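Local coordinates for conserved hypothetical protein VT76 (Thermotoga maritima, PDB 1RCU), which is of unknown function but, as a SLOG cluster4 family protein with a Rossmann-like fold, probably binds a nucleotide-related ligand, at residues K24-V28 against Y59-N63; I87-E92 against G105-R111; R111-L116 against I133-A138. All blocks are in the same frame, centred on the assembly; numbering follows the deposited sequence.

In the fold
From the N terminus, contact 1 comes first: segment 24-28, at the start of strand 25-30, pairs with 59-63 and so closes the beta-alpha-beta unit built round helix 44-56. The next strand, 84-88, lies beside 60-63 in the same parallel sheet, and the backbone of Asn-63 probably bonds to that of Ile-87, where contact 2 opens. Contact 2 closes the excursion through edge strand 100-103 by bringing 105-111 back to 87-92. Contact 3 starts at the shared Arg-111 and closes the passage through strand 121-125, packing helix 108-116 against helix 129-140. The three follow in series, with no nesting or crossing, and Leu-115 of contact 3 rests on Val-27, Phe-62 and Ile-87, tying helix to sheet.

Contact 1: residues K24-V28 against Y59-N63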
loop_
_atom_site.group_PDB
_atom_site.type_symbol
_atom_site.label_atom_id
_atom_site.label_comp_id
_atom_site.label_asym_id
_atom_site.label_seq_id
_atom_site.Cartn_x
_atom_site.Cartn_y
_atom_site.Cartn_z
ATOM N N LYS A 24 -9.753 15.215 19.441
ATOM C CA LYS A 24 -9.863 15.698 18.065
ATOM C C LYS A 24 -8.495 15.691 17.382
ATOM O O LYS A 24 -7.517 16.228 17.908
ATOM C CB LYS A 24 -10.429 17.116 18.033
ATOM C CG LYS A 24 -11.085 17.474 16.714
ATOM C CD LYS A 24 -11.892 18.754 16.847
ATOM C CE LYS A 24 -13.285 18.611 16.254
ATOM N NZ LYS A 24 -14.116 19.821 16.532
ATOM N N LYS A 25 -8.442 15.090 16.200
ATOM C CA LYS A 25 -7.203 14.979 15.455
ATOM C C LYS A 25 -7.073 15.939 14.273
ATOM O O LYS A 25 -7.909 15.928 13.368
ATOM C CB LYS A 25 -7.050 13.558 14.915
ATOM C CG LYS A 25 -6.752 12.475 15.919
ATOM C CD LYS A 25 -6.491 11.183 15.154
ATOM C CE LYS A 25 -6.224 9.984 16.063
ATOM N NZ LYS A 25 -5.880 8.731 15.303
ATOM N N VAL A 26 -6.031 16.766 14.267
ATOM C CA VAL A 26 -5.837 17.639 13.120
ATOM C C VAL A 26 -4.517 17.288 12.446
ATOM O O VAL A 26 -3.479 17.092 13.097
ATOM C CB VAL A 26 -5.873 19.164 13.473
ATOM C CG1 VAL A 26 -6.810 19.403 14.635
ATOM C CG2 VAL A 26 -4.487 19.698 13.746
ATOM N N VAL A 27 -4.584 17.166 11.131
ATOM C CA VAL A 27 -3.430 16.843 10.322
ATOM C C VAL A 27 -2.945 18.154 9.698
ATOM O O VAL A 27 -3.755 18.928 9.184
ATOM C CB VAL A 27 -3.836 15.826 9.209
ATOM C CG1 VAL A 27 -2.840 15.854 8.070
ATOM C CG2 VAL A 27 -3.941 14.408 9.795
ATOM N N VAL A 28 -1.645 18.430 9.787
ATOM C CA VAL A 28 -1.105 19.639 9.181
ATOM C C VAL A 28 -0.089 19.216 8.130
ATOM O O VAL A 28 0.748 18.341 8.368
ATOM C CB VAL A 28 -0.443 20.620 10.224
ATOM C CG1 VAL A 28 -1.391 20.858 11.399
ATOM C CG2 VAL A 28 0.879 20.076 10.707
ATOM N N TYR A 59 -5.728 19.456 20.956
ATOM C CA TYR A 59 -5.860 18.623 19.760
ATOM C C TYR A 59 -4.641 17.708 19.591
ATOM O O TYR A 59 -3.517 18.077 19.949
ATOM C CB TYR A 59 -5.993 19.482 18.484
ATOM C CG TYR A 59 -7.168 20.429 18.461
ATOM C CD1 TYR A 59 -8.474 19.957 18.586
ATOM C CD2 TYR A 59 -6.975 21.805 18.318
ATOM C CE1 TYR A 59 -9.565 20.829 18.577
ATOM C CE2 TYR A 59 -8.063 22.695 18.301
ATOM C CZ TYR A 59 -9.353 22.198 18.432
ATOM O OH TYR A 59 -10.418 23.075 18.418
ATOM N N LEU A 60 -4.876 16.522 19.039
ATOM C CA LEU A 60 -3.811 15.564 18.772
ATOM C C LEU A 60 -3.305 15.885 17.356
ATOM O O LEU A 60 -4.076 15.822 16.402
ATOM C CB LEU A 60 -4.362 14.137 18.846
ATOM C CG LEU A 60 -3.355 13.023 18.614
ATOM C CD1 LEU A 60 -2.157 13.205 19.535
ATOM C CD2 LEU A 60 -4.039 11.696 18.854
ATOM N N VAL A 61 -2.021 16.224 17.224
ATOM C CA VAL A 61 -1.478 16.595 15.921
ATOM C C VAL A 61 -0.727 15.510 15.141
ATOM O O VAL A 61 0.098 14.780 15.686
ATOM C CB VAL A 61 -0.579 17.860 16.052
ATOM C CG1 VAL A 61 -0.120 18.338 14.670
ATOM C CG2 VAL A 61 -1.361 18.985 16.756
ATOM N N PHE A 62 -1.050 15.408 13.855
ATOM C CA PHE A 62 -0.416 14.452 12.935
ATOM C C PHE A 62 0.190 15.199 11.754
ATOM O O PHE A 62 -0.381 16.183 11.281
ATOM C CB PHE A 62 -1.436 13.480 12.332
ATOM C CG PHE A 62 -1.856 12.388 13.242
ATOM C CD1 PHE A 62 -2.665 12.657 14.335
ATOM C CD2 PHE A 62 -1.441 11.082 13.009
ATOM C CE1 PHE A 62 -3.069 11.638 15.186
ATOM C CE2 PHE A 62 -1.835 10.037 13.857
ATOM C CZ PHE A 62 -2.650 10.316 14.951
ATOM N N ASN A 63 1.328 14.711 11.271
ATOM C CA ASN A 63 1.983 15.294 10.111
ATOM C C ASN A 63 2.909 14.278 9.442
ATOM O O ASN A 63 3.170 13.209 9.995
ATOM C CB ASN A 63 2.756 16.569 10.501
ATOM C CG ASN A 63 3.843 16.317 11.519
ATOM O OD1 ASN A 63 4.711 15.469 11.326
ATOM N ND2 ASN A 63 3.809 17.066 12.607
#
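Lys-25 and Phe-62 meet diagonally across two neighbouring parallel strands, where the lysine's methylene chain runs obliquely against CE1 and CZ of the ring, with Lys-25 CD 3.5 Å from Phe-62 CE1. With CG beside the backbone N (chi1 -71°) and the rest extended, the chain also runs alongside Leu-60, Lys-25 CE reaching Leu-60 CD2 at 3.9 Å. Further along this face Val-27 CG2 packs on Phe-62 CB at 3.7 Å. On the other face Val-26 CG1 touches Tyr-59 CB at 3.9 Å, over Leu-54 of helix 44-56. Just before the strands Lys-24 and Tyr-59 lie side by side, Lys-24 CB at the edge of the tyrosine ring.

Beneath the side chains runs a parallel ladder: Leu-60 N bonds to Lys-24 O (2.9 Å), Val-26 N to Leu-60 O (3.0 Å), Phe-62 N to Val-26 O and Val-28 N to Phe-62 O. Farther out, Lys-25 NZ bonds to Ala-101 O of the second subunit. Shortening Lys-25 to an alanine is likely to leave that carbonyl without its ammonium partner and bare Phe-62 CE1 and CZ. The lysine is thus amphipathic, its methylenes lining an apolar face while its charge serves a subunit interface.

Contact 2: residues I87-E92 against G105-R111; sequences ILPDEE and GLDFQMR
Asp-90 of segment 87-92 is tied to Leu-106 and Gly-105 by two backbone hydrogen bonds. Asp-90 N donates to Leu-106 O at 2.7 Å, and Gly-105 N reaches Asp-90 O at 3.1 Å from above the carbonyl plane. Asp-90 lies within a type II' turn from Pro-89 to Glu-92, closed by Glu-92 N to Pro-89 O.

Apolar and close carbon contacts centre on the proline. Its CB sits over one face of the Phe-108 ring in a CH-pi contact, 4.3 Å from the centroid and 19° off the normal, and Pro-89 CG is 3.7 Å from Phe-108 CE1. The same CG lies over one face of the Arg-111 guanidinium, toward its rim. The turn at chi2 of Arg-111 sets its CD in close contact with Ile-87 O, at 3.1 Å.

The polar contacts fix that guanidinium. Arg-111 bends at chi2 and chi3, folding back so that NE and NH2 grip Phe-108 O side-on, NH2 at 3.1 Å; NH1 adds a weak bond to Gly-64 O. At the N-cap, Asp-107 OD1 accepts from Met-110 N (a selenomethionine) at 3.1 Å, while Asp-107 OD2 forms a salt bridge with Arg-117 of the fourth subunit.

Loops leaving the carboxyl ends of parallel strands thus meet the start of a helix, the edge at which Rossmann-like folds characteristically place their ligand sites.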
loop_
_atom_site.group_PDB
_atom_site.type_symbol
_atom_site.label_atom_id
_atom_site.label_comp_id
_atom_site.label_asym_id
_atom_site.label_seq_id
_atom_site.Cartn_x
_atom_site.Cartn_y
_atom_site.Cartn_z
ATOM N N ILE A 87 3.862 10.376 10.638
ATOM C CA ILE A 87 3.638 9.226 9.760
ATOM C C ILE A 87 4.754 9.373 8.735
ATOM O O ILE A 87 4.728 10.275 7.905
ATOM C CB ILE A 87 2.274 9.319 9.039
ATOM C CG1 ILE A 87 1.147 9.498 10.059
ATOM C CG2 ILE A 87 2.018 8.071 8.223
ATOM C CD1 ILE A 87 0.826 8.279 10.861
ATOM N N LEU A 88 5.728 8.479 8.807
ATOM C CA LEU A 88 6.889 8.539 7.936
ATOM C C LEU A 88 6.888 7.685 6.693
ATOM O O LEU A 88 6.440 6.533 6.701
ATOM C CB LEU A 88 8.143 8.181 8.732
ATOM C CG LEU A 88 8.555 9.147 9.835
ATOM C CD1 LEU A 88 9.358 8.401 10.888
ATOM C CD2 LEU A 88 9.364 10.295 9.229
ATOM N N PRO A 89 7.376 8.263 5.586
ATOM C CA PRO A 89 7.452 7.529 4.327
ATOM C C PRO A 89 8.620 6.575 4.538
ATOM O O PRO A 89 9.585 6.929 5.213
ATOM C CB PRO A 89 7.748 8.626 3.305
ATOM C CG PRO A 89 8.482 9.636 4.083
ATOM C CD PRO A 89 7.731 9.680 5.383
ATOM N N ASP A 90 8.509 5.370 3.990
ATOM C CA ASP A 90 9.553 4.364 4.132
ATOM C C ASP A 90 9.905 4.143 5.593
ATOM O O ASP A 90 9.047 4.244 6.470
ATOM C CB ASP A 90 10.821 4.776 3.378
ATOM C CG ASP A 90 11.092 3.896 2.166
ATOM O OD1 ASP A 90 10.485 4.135 1.093
ATOM O OD2 ASP A 90 11.904 2.951 2.292
ATOM N N GLU A 91 11.178 3.849 5.845
ATOM C CA GLU A 91 11.659 3.620 7.198
ATOM C C GLU A 91 12.452 4.838 7.651
ATOM O O GLU A 91 13.493 4.719 8.299
ATOM C CB GLU A 91 12.523 2.358 7.241
ATOM C CG GLU A 91 11.723 1.100 6.918
ATOM C CD GLU A 91 12.501 -0.183 7.132
ATOM O OE1 GLU A 91 13.471 -0.423 6.384
ATOM O OE2 GLU A 91 12.142 -0.952 8.050
ATOM N N GLU A 92 11.930 6.015 7.305
ATOM C CA GLU A 92 12.552 7.287 7.646
ATOM C C GLU A 92 12.746 7.492 9.144
ATOM O O GLU A 92 12.269 6.717 9.970
ATOM C CB GLU A 92 11.746 8.456 7.080
ATOM C CG GLU A 92 12.011 8.713 5.605
ATOM C CD GLU A 92 11.899 10.181 5.258
ATOM O OE1 GLU A 92 12.369 11.005 6.071
ATOM O OE2 GLU A 92 11.363 10.510 4.178
ATOM N N GLY A 105 6.939 2.242 5.445
ATOM C CA GLY A 105 7.506 1.466 4.355
ATOM C C GLY A 105 6.798 1.825 3.056
ATOM O O GLY A 105 6.867 1.091 2.067
ATOM N N LEU A 106 6.099 2.958 3.061
ATOM C CA LEU A 106 5.377 3.420 1.880
ATOM C C LEU A 106 6.067 4.644 1.287
ATOM O O LEU A 106 6.748 5.387 1.995
ATOM C CB LEU A 106 3.924 3.787 2.247
ATOM C CG LEU A 106 2.775 2.765 2.262
ATOM C CD1 LEU A 106 3.295 1.339 2.101
ATOM C CD2 LEU A 106 1.970 2.940 3.558
ATOM N N ASP A 107 5.904 4.858 -0.015
ATOM C CA ASP A 107 6.494 6.044 -0.625
ATOM C C ASP A 107 5.724 7.284 -0.164
ATOM O O ASP A 107 4.687 7.178 0.490
ATOM C CB ASP A 107 6.477 5.954 -2.160
ATOM C CG ASP A 107 5.076 5.772 -2.734
ATOM O OD1 ASP A 107 4.149 6.530 -2.366
ATOM O OD2 ASP A 107 4.899 4.862 -3.570
ATOM N N PHE A 108 6.229 8.453 -0.532
ATOM C CA PHE A 108 5.633 9.733 -0.151
ATOM C C PHE A 108 4.127 9.922 -0.289
ATOM O O PHE A 108 3.464 10.320 0.669
ATOM C CB PHE A 108 6.357 10.857 -0.895
ATOM C CG PHE A 108 7.727 11.135 -0.359
ATOM C CD1 PHE A 108 7.878 11.861 0.816
ATOM C CD2 PHE A 108 8.859 10.598 -0.974
ATOM C CE1 PHE A 108 9.133 12.052 1.376
ATOM C CE2 PHE A 108 10.124 10.782 -0.419
ATOM C CZ PHE A 108 10.257 11.511 0.763
ATOM N N GLN A 109 3.600 9.638 -1.475
ATOM C CA GLN A 109 2.180 9.804 -1.750
ATOM C C GLN A 109 1.256 8.862 -0.978
ATOM O O GLN A 109 0.260 9.296 -0.389
ATOM C CB GLN A 109 1.937 9.688 -3.261
ATOM C CG GLN A 109 2.269 10.965 -4.020
ATOM C CD GLN A 109 3.709 11.413 -3.838
ATOM O OE1 GLN A 109 4.645 10.755 -4.295
ATOM N NE2 GLN A 109 3.892 12.546 -3.158
HETATM N N MSE A 110 1.569 7.576 -0.967
HETATM C CA MSE A 110 0.742 6.630 -0.232
HETATM C C MSE A 110 0.818 6.883 1.272
HETATM O O MSE A 110 -0.179 6.744 1.980
HETATM C CB MSE A 110 1.155 5.207 -0.599
HETATM C CG MSE A 110 0.801 4.906 -2.050
HETATM SE SE MSE A 110 1.161 3.122 -2.627
HETATM C CE MSE A 110 3.040 3.051 -2.138
ATOM N N ARG A 111 1.994 7.269 1.753
ATOM C CA ARG A 111 2.184 7.594 3.165
ATOM C C ARG A 111 1.202 8.725 3.500
ATOM O O ARG A 111 0.607 8.760 4.579
ATOM C CB ARG A 111 3.628 8.069 3.384
ATOM C CG ARG A 111 3.980 8.569 4.784
ATOM C CD ARG A 111 3.829 10.082 4.983
ATOM N NE ARG A 111 4.034 10.809 3.742
ATOM C CZ ARG A 111 4.877 11.823 3.589
ATOM N NH1 ARG A 111 5.618 12.242 4.607
ATOM N NH2 ARG A 111 4.960 12.427 2.411
#

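Contact 3: residues R111-L116 against I133-A138; sequences RSFVLL and IEILGA
Ser-112 and Glu-134 form the polar part of an otherwise apolar, buried contact between two helices packed beside each other on the sheet; segments 111-116 and 133-138 run at 45°, their axes approaching to 9.9 Å. Ser-112 OG and Glu-134 OE2 are hydrogen-bonded at 2.6 Å, and the serine hydroxyl also lies within bonding reach of Phe-108 O. Glu-134 gets there by an extended chain beyond CG, its methylene CG lying 3.6 Å from Ser-112 CB. Arg-111 NH2, itself hydrogen-bonded to Phe-108 O, stands 4.3 Å from Glu-134 OE2, a proximity of charges without a directed bond.

Elsewhere the fit depends on small residues. Phe-113 CE1 comes to 3.6 Å from Gly-137 CA, where a side-chain carbon would clash with the ring, and Phe-113 CE2 touches Ile-133 CG2. Leu-116 presses both methyls on the second helix: CD1 is 3.5 Å from Ala-138 N and CD2 is 3.7 Å from Ala-138 CB.

Both helices lie on the sheet, Leu-115 and Glu-134 against strand 25-30, Leu-116 and Ala-138 on Val-122 of strand 121-125, while Phe-113 and Ile-133 pack on the fourth subunit.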
loop_
_atom_site.group_PDB
_atom_site.type_symbol
_atom_site.label_atom_id
_atom_site.label_comp_id
_atom_site.label_asym_id
_atom_site.label_seq_id
_atom_site.Cartn_x
_atom_site.Cartn_y
_atom_site.Cartn_z
ATOM N N ARG A 111 1.994 7.269 1.753
ATOM C CA ARG A 111 2.184 7.594 3.165
ATOM C C ARG A 111 1.202 8.725 3.500
ATOM O O ARG A 111 0.607 8.760 4.579
ATOM C CB ARG A 111 3.628 8.069 3.384
ATOM C CG ARG A 111 3.980 8.569 4.784
ATOM C CD ARG A 111 3.829 10.082 4.983
ATOM N NE ARG A 111 4.034 10.809 3.742
ATOM C CZ ARG A 111 4.877 11.823 3.589
ATOM N NH1 ARG A 111 5.618 12.242 4.607
ATOM N NH2 ARG A 111 4.960 12.427 2.411
ATOM N N SER A 112 1.039 9.640 2.546
ATOM C CA SER A 112 0.136 10.775 2.697
ATOM C C SER A 112 -1.309 10.324 2.855
ATOM O O SER A 112 -2.078 10.907 3.621
ATOM C CB SER A 112 0.232 11.700 1.474
ATOM O OG SER A 112 1.443 12.424 1.468
ATOM N N PHE A 113 -1.687 9.292 2.114
ATOM C CA PHE A 113 -3.049 8.825 2.228
ATOM C C PHE A 113 -3.341 8.118 3.530
ATOM O O PHE A 113 -4.475 8.141 3.985
ATOM C CB PHE A 113 -3.428 8.008 0.994
ATOM C CG PHE A 113 -3.737 8.877 -0.179
ATOM C CD1 PHE A 113 -4.925 9.607 -0.216
ATOM C CD2 PHE A 113 -2.786 9.087 -1.163
ATOM C CE1 PHE A 113 -5.151 10.545 -1.213
ATOM C CE2 PHE A 113 -2.996 10.018 -2.163
ATOM C CZ PHE A 113 -4.183 10.755 -2.190
ATOM N N VAL A 114 -2.338 7.508 4.157
ATOM C CA VAL A 114 -2.629 6.893 5.441
ATOM C C VAL A 114 -2.581 8.009 6.484
ATOM O O VAL A 114 -3.184 7.903 7.551
ATOM C CB VAL A 114 -1.650 5.737 5.825
ATOM C CG1 VAL A 114 -0.670 5.487 4.722
ATOM C CG2 VAL A 114 -0.970 6.045 7.130
ATOM N N LEU A 115 -1.889 9.093 6.149
ATOM C CA LEU A 115 -1.777 10.244 7.039
ATOM C C LEU A 115 -3.142 10.933 7.085
ATOM O O LEU A 115 -3.612 11.331 8.151
ATOM C CB LEU A 115 -0.732 11.209 6.488
ATOM C CG LEU A 115 -0.181 12.408 7.259
ATOM C CD1 LEU A 115 -0.351 13.623 6.415
ATOM C CD2 LEU A 115 -0.863 12.565 8.602
ATOM N N LEU A 116 -3.773 11.052 5.916
ATOM C CA LEU A 116 -5.079 11.690 5.804
ATOM C C LEU A 116 -6.203 10.934 6.518
ATOM O O LEU A 116 -7.198 11.539 6.909
ATOM C CB LEU A 116 -5.454 11.878 4.337
ATOM C CG LEU A 116 -4.677 12.981 3.624
ATOM C CD1 LEU A 116 -4.944 12.876 2.120
ATOM C CD2 LEU A 116 -5.076 14.358 4.189
ATOM N N ILE A 133 -1.186 17.305 -3.386
ATOM C CA ILE A 133 -1.786 15.984 -3.471
ATOM C C ILE A 133 -2.553 15.689 -2.187
ATOM O O ILE A 133 -3.625 15.072 -2.220
ATOM C CB ILE A 133 -0.700 14.900 -3.687
ATOM C CG1 ILE A 133 -0.076 15.068 -5.070
ATOM C CG2 ILE A 133 -1.301 13.505 -3.522
ATOM C CD1 ILE A 133 1.103 14.160 -5.328
ATOM N N GLU A 134 -1.998 16.132 -1.061
ATOM C CA GLU A 134 -2.645 15.932 0.230
ATOM C C GLU A 134 -3.922 16.760 0.382
ATOM O O GLU A 134 -4.897 16.282 0.952
ATOM C CB GLU A 134 -1.656 16.239 1.369
ATOM C CG GLU A 134 -0.510 15.244 1.366
ATOM C CD GLU A 134 0.620 15.613 2.287
ATOM O OE1 GLU A 134 0.868 16.818 2.490
ATOM O OE2 GLU A 134 1.277 14.689 2.800
ATOM N N ILE A 135 -3.902 17.994 -0.119
ATOM C CA ILE A 135 -5.055 18.879 -0.051
ATOM C C ILE A 135 -6.181 18.253 -0.894
ATOM O O ILE A 135 -7.320 18.141 -0.443
ATOM C CB ILE A 135 -4.694 20.311 -0.581
ATOM C CG1 ILE A 135 -3.752 21.019 0.408
ATOM C CG2 ILE A 135 -5.957 21.124 -0.801
ATOM C CD1 ILE A 135 -3.124 22.308 -0.150
ATOM N N LEU A 136 -5.853 17.835 -2.114
ATOM C CA LEU A 136 -6.837 17.222 -3.008
ATOM C C LEU A 136 -7.315 15.886 -2.453
ATOM O O LEU A 136 -8.520 15.559 -2.529
ATOM C CB LEU A 136 -6.250 17.031 -4.417
ATOM C CG LEU A 136 -6.527 18.150 -5.446
ATOM C CD1 LEU A 136 -6.172 19.510 -4.897
ATOM C CD2 LEU A 136 -5.741 17.872 -6.724
ATOM N N GLY A 137 -6.372 15.132 -1.886
ATOM C CA GLY A 137 -6.676 13.836 -1.308
ATOM C C GLY A 137 -7.613 13.992 -0.132
ATOM O O GLY A 137 -8.583 13.244 -0.007
ATOM N N ALA A 138 -7.323 14.969 0.722
ATOM C CA ALA A 138 -8.148 15.247 1.896
ATOM C C ALA A 138 -9.603 15.442 1.478
ATOM O O ALA A 138 -10.533 14.902 2.093
ATOM C CB ALA A 138 -7.631 16.504 2.617
#